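Local coordinates for azurocidin (Homo sapiens, PDB 1A7S), which acts as a serine protease homolog of neutrophil granules that kills Gram-negative bacteria, attracts monocytes and fibroblasts, and binds heparin, at residues A[32-37]-A[96-101]; A[73-78]-A[92-97]; A[83-88]-A[153-158]; A[186-191]-A[204-209]. All coordinates share one frame; numbering follows the deposited sequence.

How the contacts relate
The four contacts spread over the two beta barrels of a chymotrypsin-like fold. Contacts 1 and 2 belong to the first barrel; their centres are 9 Å apart, they share D96 and R97, and strand 35-38 pairs with strand 91-95 through the probable bonds L95 N to R34 O and L93 N to V36 O, both 2.8 Å. Contact 4 lies in the second barrel. Contact 3 bridges the barrels, 9 Å from contact 4 between centres, and joins it through R205 N and N157 O, 3.0 Å apart. M37 of 32-37 packs on V188 and V206 of contact 4. Between 83-88 and strand 91-95 comes D89, which probably corresponds to the triad aspartate of active relatives and bonds S190 and T204.

Contact 1 of 4, residues A[32-37]-A[96-101]; sequences HARFVM and DREANL
R34 and E98 meet at the edge of the first beta barrel of this chymotrypsin-like protein, where the type I turn H32-F35 leads into strand 35-38 and packs on the loop that follows strand 91-95. The turn lies within residues 20-44, a region that has antibiotic activity. The side chains approach at a slant. The methylene CG of E98 lies over one face of the R34 guanidinium, displaced toward its rim, 3.5 Å from NH2. The E98 chain is extended beyond CG, and its carboxylate plane stands 69° from the guanidinium. The resulting salt bridge, from R34 NH2 to E98 OE2 at 3.2 Å, is a weak hydrogen bond with a bent geometry of 128°. R34 reaches this place with CG opposite the backbone N (chi1 -156°) and a bend at chi3 that swings the guanidinium round. Long, flexible charged residues suit such a site: E98 is exposed and R34 partly so, where solvent can probably share their charges. A33 is small enough for the turn to come close: its CB rests 3.9 Å from E98 CG. A99 is also compact, and its methyl sits near the A33 carbonyl. Away from this pair, R97 turns back to bind D96, whose other oxygen takes the N-H of S72. The main chain also ties the two segments, A99 N giving an almost straight bond to A33 O at 2.8 Å.

Contact 2 of 4, residues A[73-78]-A[92-97]; sequences ISSMSE and LLQLDR. With EOH (ethanol), chain Q.
This contact is an antiparallel strand pairing within the first beta barrel: S75, M76 and S77 of strand 69-77 run against L92, L93 and Q94 of strand 91-95, their directions 149° apart. S77 and L92 form a hydrogen-bonded pair with two bonds of 2.9 Å, S77 N to L92 O and L92 N to S77 O. Further along the ladder shifts by a residue, for Q94 O receives the N-H of S74 at 2.8 Å while Q94 N gives its own to S75 O. S75 N is buried in this step and has no partner in the model. I73 and L93 touch through their CD1 methyls, 4.0 Å apart; on the face of L93, M76, modelled in two conformations, lies beside it. V53 covers I73 and L93, so branched aliphatic side chains fit there. The other face is mixed. L92 packs on W212 and V216 of helix 210-218, while a water bonds S77 OG at 2.7 Å, S75 OG at 3.3 Å and donates to L92 O. Q94 stretches out with CG opposite its backbone N (chi1 -178°), passing CB close to S75 OG; its OE1 accepts from G221 N and its NE2 donates to the O of an ethanol, probably from the crystallisation liquor, at 2.9 Å. One side is thus apolar, with I73 and M76 both touching L93, whereas on the other the serine hydroxyls hold an ordered water that also satisfies a main-chain carbonyl.

Contact 3 of 4, residues A[83-88]-A[153-158]; sequences PQQNLN and QCRPNN. With EOH (ethanol), chain M.
The carbonyl oxygen of Q85 meets the guanidinium of R155 end-on and is gripped by two of its nitrogens, NH2 at 2.8 Å and NH1 at 3.1 Å. The oxygen lies close to the guanidinium plane, and the donors lie in the carbonyl plane, so this pair of hydrogen bonds fixes how the planar group is rotated. At N86 the next carbonyl adds a weak bond, R155 NH1 to N86 O at 3.0 Å, and N86 CB lies near R155 NH1. N86 adopts positive phi, which asparagine tolerates better than most residues, and with L87 it faces D82 in a G1 beta bulge. This loop precedes the position of the triad aspartate in active S1 proteases, whose equivalent loop borders the substrate cleft. The partner segment belongs to the second barrel, where C154 is joined by a disulfide to C160; the contact therefore spans the two barrels. L87 follows with CD2 over one face of the R155 guanidinium, offset toward its rim, and 3.7 Å from N157 CG, so that one methyl touches both polar groups. N88, again at positive phi, makes two reciprocal bonds with the amide of N157. Its backbone N donates to N157 OD1 at 2.9 Å along a nearly straight path (175°), while N157 ND2 returns a bond to N88 OD1 at 3.0 Å. The two amide planes are 33° apart, and N157 reaches over because its CG stands opposite the backbone N (chi1 -157°).

Contact 4 of 4, residues A[186-191]-A[204-209]; sequences HGVASF and TRVALF
A beta hairpin formed by strands 184-192 and 201-205 brings V188 alongside T204 and H186 against V206. V188 and T204 exchange backbone bonds, T204 N to V188 O at 2.8 Å and V188 N to T204 O at 3.2 Å, while G187 CA makes a C-H...O contact with T204 O, 3.1 Å from CA to O. Having no side chain, G187 presents bare main chain to V206, whose CG2 lies 3.7 Å from G187 N. H186 and G187 together face L179 as a classic bulge. V206 N binds H186 O from 51° above the carbonyl plane, away from a lone pair. The same oxygen accepts a hydrogen bond from a water at 2.8 Å, which accepts from A207 N and lies 3.1 Å from H186 ND1, so one water links H186 to A207 where the chain turns into the 3-10 segment 206-208. In this second barrel of the chymotrypsin fold, V188 and V206 cross at about a right angle, CG2 to CG2 at 3.8 Å. With CG2 opposite the carbonyl carbon in each, both methyls are near M37 of the first barrel; beta-branched valines pack well at this buried boundary. S190 rests its CB 3.9 Å from T204 OG1, which bonds the backbone carbonyl of D89. In the conformer described, one of two, S190 OG bonds the D89 carboxylate, as the equivalent serine does with the triad aspartate in active relatives.

Contact 1 of 4, residues A[32-37]-A[96-101]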
loop_
_atom_site.group_PDB
_atom_site.type_symbol
_atom_site.label_atom_id
_atom_site.label_comp_id
_atom_site.label_asym_id
_atom_site.label_seq_id
_atom_site.Cartn_x
_atom_site.Cartn_y
_atom_site.Cartn_z
ATOM N N HIS A 32 -0.861 5.684 11.207
ATOM C CA HIS A 32 -0.617 6.244 12.534
ATOM C C HIS A 32 0.303 7.435 12.272
ATOM O O HIS A 32 0.989 7.500 11.261
ATOM C CB HIS A 32 0.103 5.174 13.392
ATOM C CG HIS A 32 0.453 5.583 14.802
ATOM N ND1 HIS A 32 -0.163 5.240 15.957
ATOM C CD2 HIS A 32 1.470 6.276 15.200
ATOM C CE1 HIS A 32 0.494 5.814 16.981
ATOM N NE2 HIS A 32 1.528 6.463 16.466
ATOM N N ALA A 33 0.265 8.449 13.151
ATOM C CA ALA A 33 1.100 9.582 12.937
ATOM C C ALA A 33 2.548 9.288 12.684
ATOM O O ALA A 33 3.256 10.028 11.992
ATOM C CB ALA A 33 0.968 10.560 14.145
ATOM N N ARG A 34 3.110 8.247 13.180
ATOM C CA ARG A 34 4.450 7.778 13.173
ATOM C C ARG A 34 4.740 6.566 12.336
ATOM O O ARG A 34 5.896 6.113 12.278
ATOM C CB ARG A 34 5.013 7.590 14.614
ATOM C CG ARG A 34 6.472 7.643 14.800
ATOM C CD ARG A 34 6.811 7.461 16.300
ATOM N NE ARG A 34 6.270 8.496 17.128
ATOM C CZ ARG A 34 6.941 9.604 17.501
ATOM N NH1 ARG A 34 8.101 9.921 16.922
ATOM N NH2 ARG A 34 6.422 10.488 18.385
ATOM N N PHE A 35 3.750 5.976 11.637
ATOM C CA PHE A 35 3.977 4.738 10.953
ATOM C C PHE A 35 3.234 4.651 9.605
ATOM O O PHE A 35 2.074 4.987 9.477
ATOM C CB PHE A 35 3.506 3.482 11.767
ATOM C CG PHE A 35 4.337 3.241 13.023
ATOM C CD1 PHE A 35 3.943 3.875 14.197
ATOM C CD2 PHE A 35 5.375 2.383 13.033
ATOM C CE1 PHE A 35 4.652 3.615 15.358
ATOM C CE2 PHE A 35 6.117 2.133 14.160
ATOM C CZ PHE A 35 5.733 2.773 15.342
ATOM N N VAL A 36 3.984 4.136 8.638
ATOM C CA VAL A 36 3.505 3.783 7.316
ATOM C C VAL A 36 3.494 2.283 7.143
ATOM O O VAL A 36 4.455 1.577 7.475
ATOM C CB VAL A 36 4.355 4.464 6.224
ATOM C CG1 VAL A 36 4.136 3.855 4.837
ATOM C CG2 VAL A 36 3.894 5.993 6.153
ATOM N N MET A 37 2.369 1.780 6.621
ATOM C CA MET A 37 2.193 0.338 6.320
ATOM C C MET A 37 2.465 0.113 4.821
ATOM O O MET A 37 1.929 0.828 3.973
ATOM C CB MET A 37 0.755 -0.075 6.642
ATOM C CG MET A 37 0.457 -1.525 6.354
ATOM S SD MET A 37 -1.156 -2.046 7.001
ATOM C CE MET A 37 -2.287 -1.180 5.893
ATOM N N ASP A 96 10.695 9.133 11.086
ATOM C CA ASP A 96 11.606 9.820 11.972
ATOM C C ASP A 96 10.912 10.745 12.960
ATOM O O ASP A 96 11.517 11.168 13.946
ATOM C CB ASP A 96 12.640 10.586 11.191
ATOM C CG ASP A 96 12.158 11.728 10.321
ATOM O OD1 ASP A 96 11.763 12.801 10.904
ATOM O OD2 ASP A 96 11.967 11.633 9.139
ATOM N N ARG A 97 9.687 11.107 12.680
ATOM C CA ARG A 97 8.906 12.024 13.542
ATOM C C ARG A 97 7.441 11.812 13.226
ATOM O O ARG A 97 7.075 11.148 12.227
ATOM C CB ARG A 97 9.343 13.456 13.288
ATOM C CG ARG A 97 8.892 13.932 11.868
ATOM C CD ARG A 97 9.595 15.247 11.485
ATOM N NE ARG A 97 9.056 15.781 10.216
ATOM C CZ ARG A 97 9.454 15.325 9.014
ATOM N NH1 ARG A 97 10.447 14.472 8.861
ATOM N NH2 ARG A 97 8.780 15.744 7.927
ATOM N N GLU A 98 6.525 12.394 13.982
ATOM C CA GLU A 98 5.125 12.338 13.641
ATOM C C GLU A 98 4.817 13.200 12.426
ATOM O O GLU A 98 5.223 14.348 12.335
ATOM C CB GLU A 98 4.235 12.865 14.811
ATOM C CG GLU A 98 4.248 11.815 15.930
ATOM C CD GLU A 98 3.293 12.033 17.049
ATOM O OE1 GLU A 98 2.512 12.998 17.035
ATOM O OE2 GLU A 98 3.345 11.245 18.026
ATOM N N ALA A 99 4.025 12.641 11.521
ATOM C CA ALA A 99 3.521 13.405 10.410
ATOM C C ALA A 99 2.451 14.388 10.918
ATOM O O ALA A 99 1.749 14.126 11.880
ATOM C CB ALA A 99 2.826 12.448 9.438
ATOM N N ASN A 100 2.394 15.524 10.244
ATOM C CA ASN A 100 1.336 16.468 10.559
ATOM C C ASN A 100 0.080 16.060 9.777
ATOM O O ASN A 100 0.179 15.743 8.583
ATOM C CB ASN A 100 1.698 17.897 10.110
ATOM C CG ASN A 100 2.475 18.683 11.065
ATOM O OD1 ASN A 100 2.571 18.287 12.268
ATOM N ND2 ASN A 100 3.036 19.812 10.635
ATOM N N LEU A 101 -1.055 16.136 10.408
ATOM C CA LEU A 101 -2.323 15.786 9.687
ATOM C C LEU A 101 -2.795 17.074 9.040
ATOM O O LEU A 101 -3.097 18.050 9.686
ATOM C CB LEU A 101 -3.340 15.167 10.633
ATOM C CG LEU A 101 -2.751 13.937 11.410
ATOM C CD1 LEU A 101 -3.759 13.421 12.373
ATOM C CD2 LEU A 101 -2.265 12.896 10.397
#

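Contact 2 of 4, residues A[73-78]-A[92-97]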
loop_
_atom_site.group_PDB
_atom_site.type_symbol
_atom_site.label_atom_id
_atom_site.label_comp_id
_atom_site.label_asym_id
_atom_site.label_seq_id
_atom_site.Cartn_x
_atom_site.Cartn_y
_atom_site.Cartn_z
ATOM N N ILE A 73 13.315 6.664 7.623
ATOM C CA ILE A 73 12.774 5.473 8.229
ATOM C C ILE A 73 13.651 5.084 9.432
ATOM O O ILE A 73 14.817 4.705 9.234
ATOM C CB ILE A 73 12.655 4.284 7.236
ATOM C CG1 ILE A 73 11.751 4.630 6.057
ATOM C CG2 ILE A 73 12.188 3.062 7.984
ATOM C CD1 ILE A 73 11.885 3.710 4.888
ATOM N N SER A 74 13.112 5.230 10.630
ATOM C CA SER A 74 13.873 4.970 11.862
ATOM C C SER A 74 13.859 3.477 12.255
ATOM O O SER A 74 14.766 3.020 12.977
ATOM C CB SER A 74 13.293 5.799 12.969
ATOM O OG SER A 74 13.377 7.174 12.748
ATOM N N SER A 75 12.912 2.721 11.774
ATOM C CA SER A 75 12.874 1.277 12.075
ATOM C C SER A 75 11.856 0.599 11.198
ATOM O O SER A 75 10.920 1.247 10.708
ATOM C CB SER A 75 12.482 1.133 13.577
ATOM O OG SER A 75 11.194 0.947 13.795
ATOM N N MET A 76 12.044 -0.679 10.949
ATOM C CA MET A 76 11.103 -1.481 10.144
ATOM C C MET A 76 10.718 -2.700 10.957
ATOM O O MET A 76 11.570 -3.293 11.612
ATOM C CB MET A 76 11.890 -1.994 8.875
ATOM C CG MET A 76 12.282 -0.779 7.951
ATOM S SD MET A 76 12.739 -1.399 6.346
ATOM C CE MET A 76 14.553 0.294 6.225
ATOM N N SER A 77 9.443 -3.084 10.815
ATOM C CA SER A 77 8.958 -4.222 11.582
ATOM C C SER A 77 8.155 -5.143 10.608
ATOM O O SER A 77 7.363 -4.642 9.830
ATOM C CB SER A 77 7.965 -3.757 12.666
ATOM O OG SER A 77 8.632 -2.877 13.588
ATOM N N GLU A 78 8.378 -6.425 10.753
ATOM C CA GLU A 78 7.613 -7.463 10.035
ATOM C C GLU A 78 7.310 -8.622 10.972
ATOM O O GLU A 78 7.892 -8.705 12.051
ATOM C CB GLU A 78 8.338 -7.914 8.798
ATOM C CG GLU A 78 9.779 -8.300 8.981
ATOM C CD GLU A 78 10.016 -9.714 9.435
ATOM O OE1 GLU A 78 9.328 -10.686 9.034
ATOM O OE2 GLU A 78 10.881 -9.884 10.309
ATOM N N LEU A 92 5.912 -2.478 8.565
ATOM C CA LEU A 92 5.623 -1.182 9.141
ATOM C C LEU A 92 6.923 -0.382 9.201
ATOM O O LEU A 92 7.920 -0.866 9.719
ATOM C CB LEU A 92 5.019 -1.333 10.557
ATOM C CG LEU A 92 3.730 -2.145 10.588
ATOM C CD1 LEU A 92 3.116 -2.057 12.020
ATOM C CD2 LEU A 92 2.709 -1.760 9.587
ATOM N N LEU A 93 6.810 0.835 8.711
ATOM C CA LEU A 93 7.954 1.774 8.691
ATOM C C LEU A 93 7.659 2.849 9.749
ATOM O O LEU A 93 6.686 3.559 9.673
ATOM C CB LEU A 93 8.036 2.424 7.320
ATOM C CG LEU A 93 8.080 1.546 6.076
ATOM C CD1 LEU A 93 8.129 2.346 4.805
ATOM C CD2 LEU A 93 9.208 0.545 6.162
ATOM N N GLN A 94 8.575 2.906 10.718
ATOM C CA GLN A 94 8.463 3.992 11.727
ATOM C C GLN A 94 9.128 5.224 11.099
ATOM O O GLN A 94 10.321 5.129 10.731
ATOM C CB GLN A 94 9.112 3.620 13.017
ATOM C CG GLN A 94 8.982 4.683 14.090
ATOM C CD GLN A 94 9.458 4.331 15.442
ATOM O OE1 GLN A 94 9.276 3.159 15.866
ATOM N NE2 GLN A 94 9.883 5.338 16.194
ATOM N N LEU A 95 8.402 6.279 11.025
ATOM C CA LEU A 95 8.961 7.565 10.474
ATOM C C LEU A 95 9.821 8.219 11.517
ATOM O O LEU A 95 9.682 7.972 12.705
ATOM C CB LEU A 95 7.765 8.460 10.102
ATOM C CG LEU A 95 6.717 7.855 9.207
ATOM C CD1 LEU A 95 5.614 8.880 8.932
ATOM C CD2 LEU A 95 7.271 7.368 7.931
ATOM N N ASP A 96 10.695 9.133 11.086
ATOM C CA ASP A 96 11.606 9.820 11.972
ATOM C C ASP A 96 10.912 10.745 12.960
ATOM O O ASP A 96 11.517 11.168 13.946
ATOM C CB ASP A 96 12.640 10.586 11.191
ATOM C CG ASP A 96 12.158 11.728 10.321
ATOM O OD1 ASP A 96 11.763 12.801 10.904
ATOM O OD2 ASP A 96 11.967 11.633 9.139
ATOM N N ARG A 97 9.687 11.107 12.680
ATOM C CA ARG A 97 8.906 12.024 13.542
ATOM C C ARG A 97 7.441 11.812 13.226
ATOM O O ARG A 97 7.075 11.148 12.227
ATOM C CB ARG A 97 9.343 13.456 13.288
ATOM C CG ARG A 97 8.892 13.932 11.868
ATOM C CD ARG A 97 9.595 15.247 11.485
ATOM N NE ARG A 97 9.056 15.781 10.216
ATOM C CZ ARG A 97 9.454 15.325 9.014
ATOM N NH1 ARG A 97 10.447 14.472 8.861
ATOM N NH2 ARG A 97 8.780 15.744 7.927
HETATM C C1 EOH Q . 9.975 7.046 18.892
HETATM C C2 EOH Q . 9.032 7.407 20.042
HETATM O O EOH Q . 10.459 5.680 19.030
HETATM O O HOH W 1 8.390 -0.338 12.648
#

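Contact 3 of 4, residues A[83-88]-A[153-158]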
loop_
_atom_site.group_PDB
_atom_site.type_symbol
_atom_site.label_atom_id
_atom_site.label_comp_id
_atom_site.label_asym_id
_atom_site.label_seq_id
_atom_site.Cartn_x
_atom_site.Cartn_y
_atom_site.Cartn_z
ATOM N N PRO A 83 9.410 -14.759 1.849
ATOM C CA PRO A 83 9.394 -14.300 0.432
ATOM C C PRO A 83 9.147 -15.455 -0.523
ATOM O O PRO A 83 8.603 -15.273 -1.603
ATOM C CB PRO A 83 10.762 -13.702 0.233
ATOM C CG PRO A 83 11.555 -14.053 1.420
ATOM C CD PRO A 83 10.661 -14.471 2.534
ATOM N N GLN A 84 9.562 -16.691 -0.159
ATOM C CA GLN A 84 9.362 -17.835 -1.001
ATOM C C GLN A 84 7.896 -18.134 -1.225
ATOM O O GLN A 84 7.456 -18.578 -2.329
ATOM C CB GLN A 84 10.156 -19.030 -0.567
ATOM C CG GLN A 84 10.446 -20.128 -1.612
ATOM C CD GLN A 84 9.261 -21.091 -1.739
ATOM O OE1 GLN A 84 8.567 -21.309 -0.695
ATOM N NE2 GLN A 84 8.999 -21.554 -2.916
ATOM N N GLN A 85 7.085 -17.994 -0.191
ATOM C CA GLN A 85 5.672 -18.293 -0.250
ATOM C C GLN A 85 4.873 -17.021 -0.437
ATOM O O GLN A 85 3.636 -17.084 -0.473
ATOM C CB GLN A 85 5.287 -19.041 1.020
ATOM C CG GLN A 85 5.691 -20.484 1.092
ATOM C CD GLN A 85 4.972 -21.359 0.117
ATOM O OE1 GLN A 85 3.710 -21.338 0.076
ATOM N NE2 GLN A 85 5.722 -22.039 -0.759
ATOM N N ASN A 86 5.559 -15.879 -0.466
ATOM C CA ASN A 86 4.790 -14.612 -0.511
ATOM C C ASN A 86 3.863 -14.548 0.654
ATOM O O ASN A 86 2.648 -14.146 0.485
ATOM C CB ASN A 86 4.031 -14.584 -1.849
ATOM C CG ASN A 86 4.979 -14.558 -3.032
ATOM O OD1 ASN A 86 4.985 -15.407 -3.951
ATOM N ND2 ASN A 86 5.895 -13.585 -2.986
ATOM N N LEU A 87 4.309 -14.956 1.820
ATOM C CA LEU A 87 3.412 -14.999 2.998
ATOM C C LEU A 87 3.744 -13.898 3.999
ATOM O O LEU A 87 4.949 -13.585 4.197
ATOM C CB LEU A 87 3.604 -16.319 3.751
ATOM C CG LEU A 87 2.856 -17.526 3.298
ATOM C CD1 LEU A 87 3.171 -18.637 4.288
ATOM C CD2 LEU A 87 1.411 -17.371 2.969
ATOM N N ASN A 88 2.759 -13.354 4.617
ATOM C CA ASN A 88 2.935 -12.333 5.636
ATOM C C ASN A 88 3.660 -11.147 5.096
ATOM O O ASN A 88 4.587 -10.612 5.689
ATOM C CB ASN A 88 3.572 -12.924 6.859
ATOM C CG ASN A 88 2.772 -14.020 7.557
ATOM O OD1 ASN A 88 1.687 -14.371 7.182
ATOM N ND2 ASN A 88 3.392 -14.518 8.632
ATOM N N GLN A 153 -10.384 -18.680 -5.309
ATOM C CA GLN A 153 -9.449 -18.119 -6.276
ATOM C C GLN A 153 -8.281 -17.459 -5.550
ATOM O O GLN A 153 -7.347 -16.907 -6.100
ATOM C CB GLN A 153 -10.276 -17.008 -7.064
ATOM C CG GLN A 153 -11.395 -17.767 -7.827
ATOM C CD GLN A 153 -12.335 -16.885 -8.554
ATOM O OE1 GLN A 153 -12.056 -15.644 -8.713
ATOM N NE2 GLN A 153 -13.466 -17.403 -9.036
ATOM N N CYS A 154 -8.364 -17.543 -4.213
ATOM C CA CYS A 154 -7.356 -16.827 -3.399
ATOM C C CYS A 154 -6.726 -17.859 -2.434
ATOM O O CYS A 154 -6.700 -19.057 -2.675
ATOM C CB CYS A 154 -8.066 -15.725 -2.649
ATOM S SG CYS A 154 -7.103 -14.336 -2.061
ATOM N N ARG A 155 -6.186 -17.337 -1.358
ATOM C CA ARG A 155 -5.605 -18.176 -0.291
ATOM C C ARG A 155 -5.803 -17.395 1.005
ATOM O O ARG A 155 -5.964 -16.170 0.967
ATOM C CB ARG A 155 -4.097 -18.306 -0.595
ATOM C CG ARG A 155 -3.431 -16.985 -0.593
ATOM C CD ARG A 155 -2.194 -16.982 -1.545
ATOM N NE ARG A 155 -1.094 -17.417 -0.906
ATOM C CZ ARG A 155 0.201 -17.219 -0.840
ATOM N NH1 ARG A 155 0.702 -15.984 -0.772
ATOM N NH2 ARG A 155 1.054 -18.222 -0.870
ATOM N N PRO A 156 -5.897 -18.082 2.129
ATOM C CA PRO A 156 -6.227 -17.451 3.384
ATOM C C PRO A 156 -5.388 -16.268 3.788
ATOM O O PRO A 156 -5.944 -15.317 4.396
ATOM C CB PRO A 156 -6.226 -18.563 4.411
ATOM C CG PRO A 156 -6.393 -19.817 3.671
ATOM C CD PRO A 156 -5.816 -19.586 2.273
ATOM N N ASN A 157 -4.103 -16.241 3.478
ATOM C CA ASN A 157 -3.233 -15.120 3.900
ATOM C C ASN A 157 -3.518 -13.812 3.155
ATOM O O ASN A 157 -3.003 -12.772 3.564
ATOM C CB ASN A 157 -1.760 -15.509 3.575
ATOM C CG ASN A 157 -0.780 -14.775 4.408
ATOM O OD1 ASN A 157 0.072 -14.031 3.890
ATOM N ND2 ASN A 157 -0.868 -14.945 5.708
ATOM N N ASN A 158 -4.285 -13.901 2.079
ATOM C CA ASN A 158 -4.514 -12.798 1.183
ATOM C C ASN A 158 -5.972 -12.437 1.057
ATOM O O ASN A 158 -6.862 -13.248 1.354
ATOM C CB ASN A 158 -3.974 -13.126 -0.222
ATOM C CG ASN A 158 -2.443 -13.236 -0.199
ATOM O OD1 ASN A 158 -1.714 -12.166 -0.263
ATOM N ND2 ASN A 158 -1.928 -14.363 -0.137
HETATM C C1 EOH M . -5.240 -17.149 -9.014
HETATM C C2 EOH M . -3.883 -17.725 -8.828
HETATM O O EOH M . -6.337 -17.766 -8.342
#

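Contact 4 of 4, residues A[186-191]-A[204-209]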
loop_
_atom_site.group_PDB
_atom_site.type_symbol
_atom_site.label_atom_id
_atom_site.label_comp_id
_atom_site.label_asym_id
_atom_site.label_seq_id
_atom_site.Cartn_x
_atom_site.Cartn_y
_atom_site.Cartn_z
ATOM N N HIS A 186 -8.005 -2.976 4.014
ATOM C CA HIS A 186 -8.152 -4.438 4.124
ATOM C C HIS A 186 -7.027 -5.165 3.447
ATOM O O HIS A 186 -6.872 -6.360 3.709
ATOM C CB HIS A 186 -9.511 -4.840 3.498
ATOM C CG HIS A 186 -10.639 -4.792 4.452
ATOM N ND1 HIS A 186 -10.753 -5.736 5.438
ATOM C CD2 HIS A 186 -11.627 -3.845 4.632
ATOM C CE1 HIS A 186 -11.861 -5.413 6.150
ATOM N NE2 HIS A 186 -12.371 -4.283 5.670
ATOM N N GLY A 187 -6.219 -4.526 2.609
ATOM C CA GLY A 187 -5.157 -5.186 1.963
ATOM C C GLY A 187 -3.934 -4.278 1.757
ATOM O O GLY A 187 -4.037 -3.091 1.763
ATOM N N VAL A 188 -2.804 -4.955 1.564
ATOM C CA VAL A 188 -1.544 -4.342 1.177
ATOM C C VAL A 188 -1.090 -5.036 -0.126
ATOM O O VAL A 188 -0.960 -6.252 -0.135
ATOM C CB VAL A 188 -0.463 -4.512 2.254
ATOM C CG1 VAL A 188 0.890 -4.039 1.742
ATOM C CG2 VAL A 188 -0.846 -3.713 3.509
ATOM N N ALA A 189 -0.908 -4.271 -1.212
ATOM C CA ALA A 189 -0.598 -4.909 -2.481
ATOM C C ALA A 189 0.668 -5.726 -2.411
ATOM O O ALA A 189 1.729 -5.252 -1.962
ATOM C CB ALA A 189 -0.511 -3.853 -3.592
ATOM N N SER A 190 0.579 -6.985 -2.823
ATOM C CA SER A 190 1.675 -7.918 -2.722
ATOM C C SER A 190 2.169 -8.414 -4.044
ATOM O O SER A 190 3.341 -8.203 -4.401
ATOM C CB SER A 190 1.393 -9.027 -1.764
ATOM O OG SER A 190 2.346 -9.993 -1.615
ATOM N N PHE A 191 1.355 -9.121 -4.812
ATOM C CA PHE A 191 1.795 -9.635 -6.098
ATOM C C PHE A 191 0.615 -9.875 -6.999
ATOM O O PHE A 191 -0.532 -9.933 -6.557
ATOM C CB PHE A 191 2.649 -10.897 -5.913
ATOM C CG PHE A 191 1.876 -12.105 -5.397
ATOM C CD1 PHE A 191 1.674 -12.326 -4.057
ATOM C CD2 PHE A 191 1.324 -13.044 -6.278
ATOM C CE1 PHE A 191 0.965 -13.415 -3.577
ATOM C CE2 PHE A 191 0.635 -14.139 -5.796
ATOM C CZ PHE A 191 0.442 -14.330 -4.420
ATOM N N THR A 204 -2.006 -8.637 0.884
ATOM C CA THR A 204 -1.905 -9.196 2.248
ATOM C C THR A 204 -3.153 -8.867 3.003
ATOM O O THR A 204 -3.630 -7.723 2.942
ATOM C CB THR A 204 -0.674 -8.549 2.921
ATOM O OG1 THR A 204 0.395 -8.761 2.027
ATOM C CG2 THR A 204 -0.437 -9.159 4.324
ATOM N N ARG A 205 -3.733 -9.843 3.688
ATOM C CA ARG A 205 -4.965 -9.663 4.426
ATOM C C ARG A 205 -4.684 -8.965 5.755
ATOM O O ARG A 205 -4.335 -9.588 6.740
ATOM C CB ARG A 205 -5.634 -11.010 4.627
ATOM C CG ARG A 205 -7.037 -10.883 5.261
ATOM C CD ARG A 205 -7.734 -12.276 5.438
ATOM N NE ARG A 205 -8.168 -12.756 4.109
ATOM C CZ ARG A 205 -9.371 -12.583 3.579
ATOM N NH1 ARG A 205 -10.249 -11.734 4.165
ATOM N NH2 ARG A 205 -9.706 -13.164 2.470
ATOM N N VAL A 206 -4.851 -7.668 5.769
ATOM C CA VAL A 206 -4.499 -6.804 6.887
ATOM C C VAL A 206 -5.152 -7.243 8.175
ATOM O O VAL A 206 -4.532 -7.211 9.254
ATOM C CB VAL A 206 -4.756 -5.346 6.586
ATOM C CG1 VAL A 206 -4.514 -4.445 7.803
ATOM C CG2 VAL A 206 -3.864 -4.836 5.462
ATOM N N ALA A 207 -6.407 -7.637 8.109
ATOM C CA ALA A 207 -7.138 -7.978 9.321
ATOM C C ALA A 207 -6.531 -9.140 10.100
ATOM O O ALA A 207 -6.779 -9.278 11.296
ATOM C CB ALA A 207 -8.591 -8.254 9.021
ATOM N N LEU A 208 -5.735 -9.962 9.442
ATOM C CA LEU A 208 -5.066 -11.063 10.172
ATOM C C LEU A 208 -4.001 -10.542 11.108
ATOM O O LEU A 208 -3.548 -11.279 11.983
ATOM C CB LEU A 208 -4.421 -12.020 9.184
ATOM C CG LEU A 208 -5.322 -12.833 8.288
ATOM C CD1 LEU A 208 -4.483 -13.671 7.332
ATOM C CD2 LEU A 208 -6.262 -13.652 9.161
ATOM N N PHE A 209 -3.500 -9.341 10.834
ATOM C CA PHE A 209 -2.301 -8.779 11.502
ATOM C C PHE A 209 -2.645 -7.603 12.405
ATOM O O PHE A 209 -1.730 -6.946 12.898
ATOM C CB PHE A 209 -1.325 -8.280 10.419
ATOM C CG PHE A 209 -0.809 -9.392 9.544
ATOM C CD1 PHE A 209 0.347 -10.027 9.921
ATOM C CD2 PHE A 209 -1.437 -9.734 8.391
ATOM C CE1 PHE A 209 0.733 -11.155 9.206
ATOM C CE2 PHE A 209 -1.037 -10.793 7.631
ATOM C CZ PHE A 209 0.052 -11.530 8.055
HETATM O O HOH W 2 -8.259 -7.533 5.778
#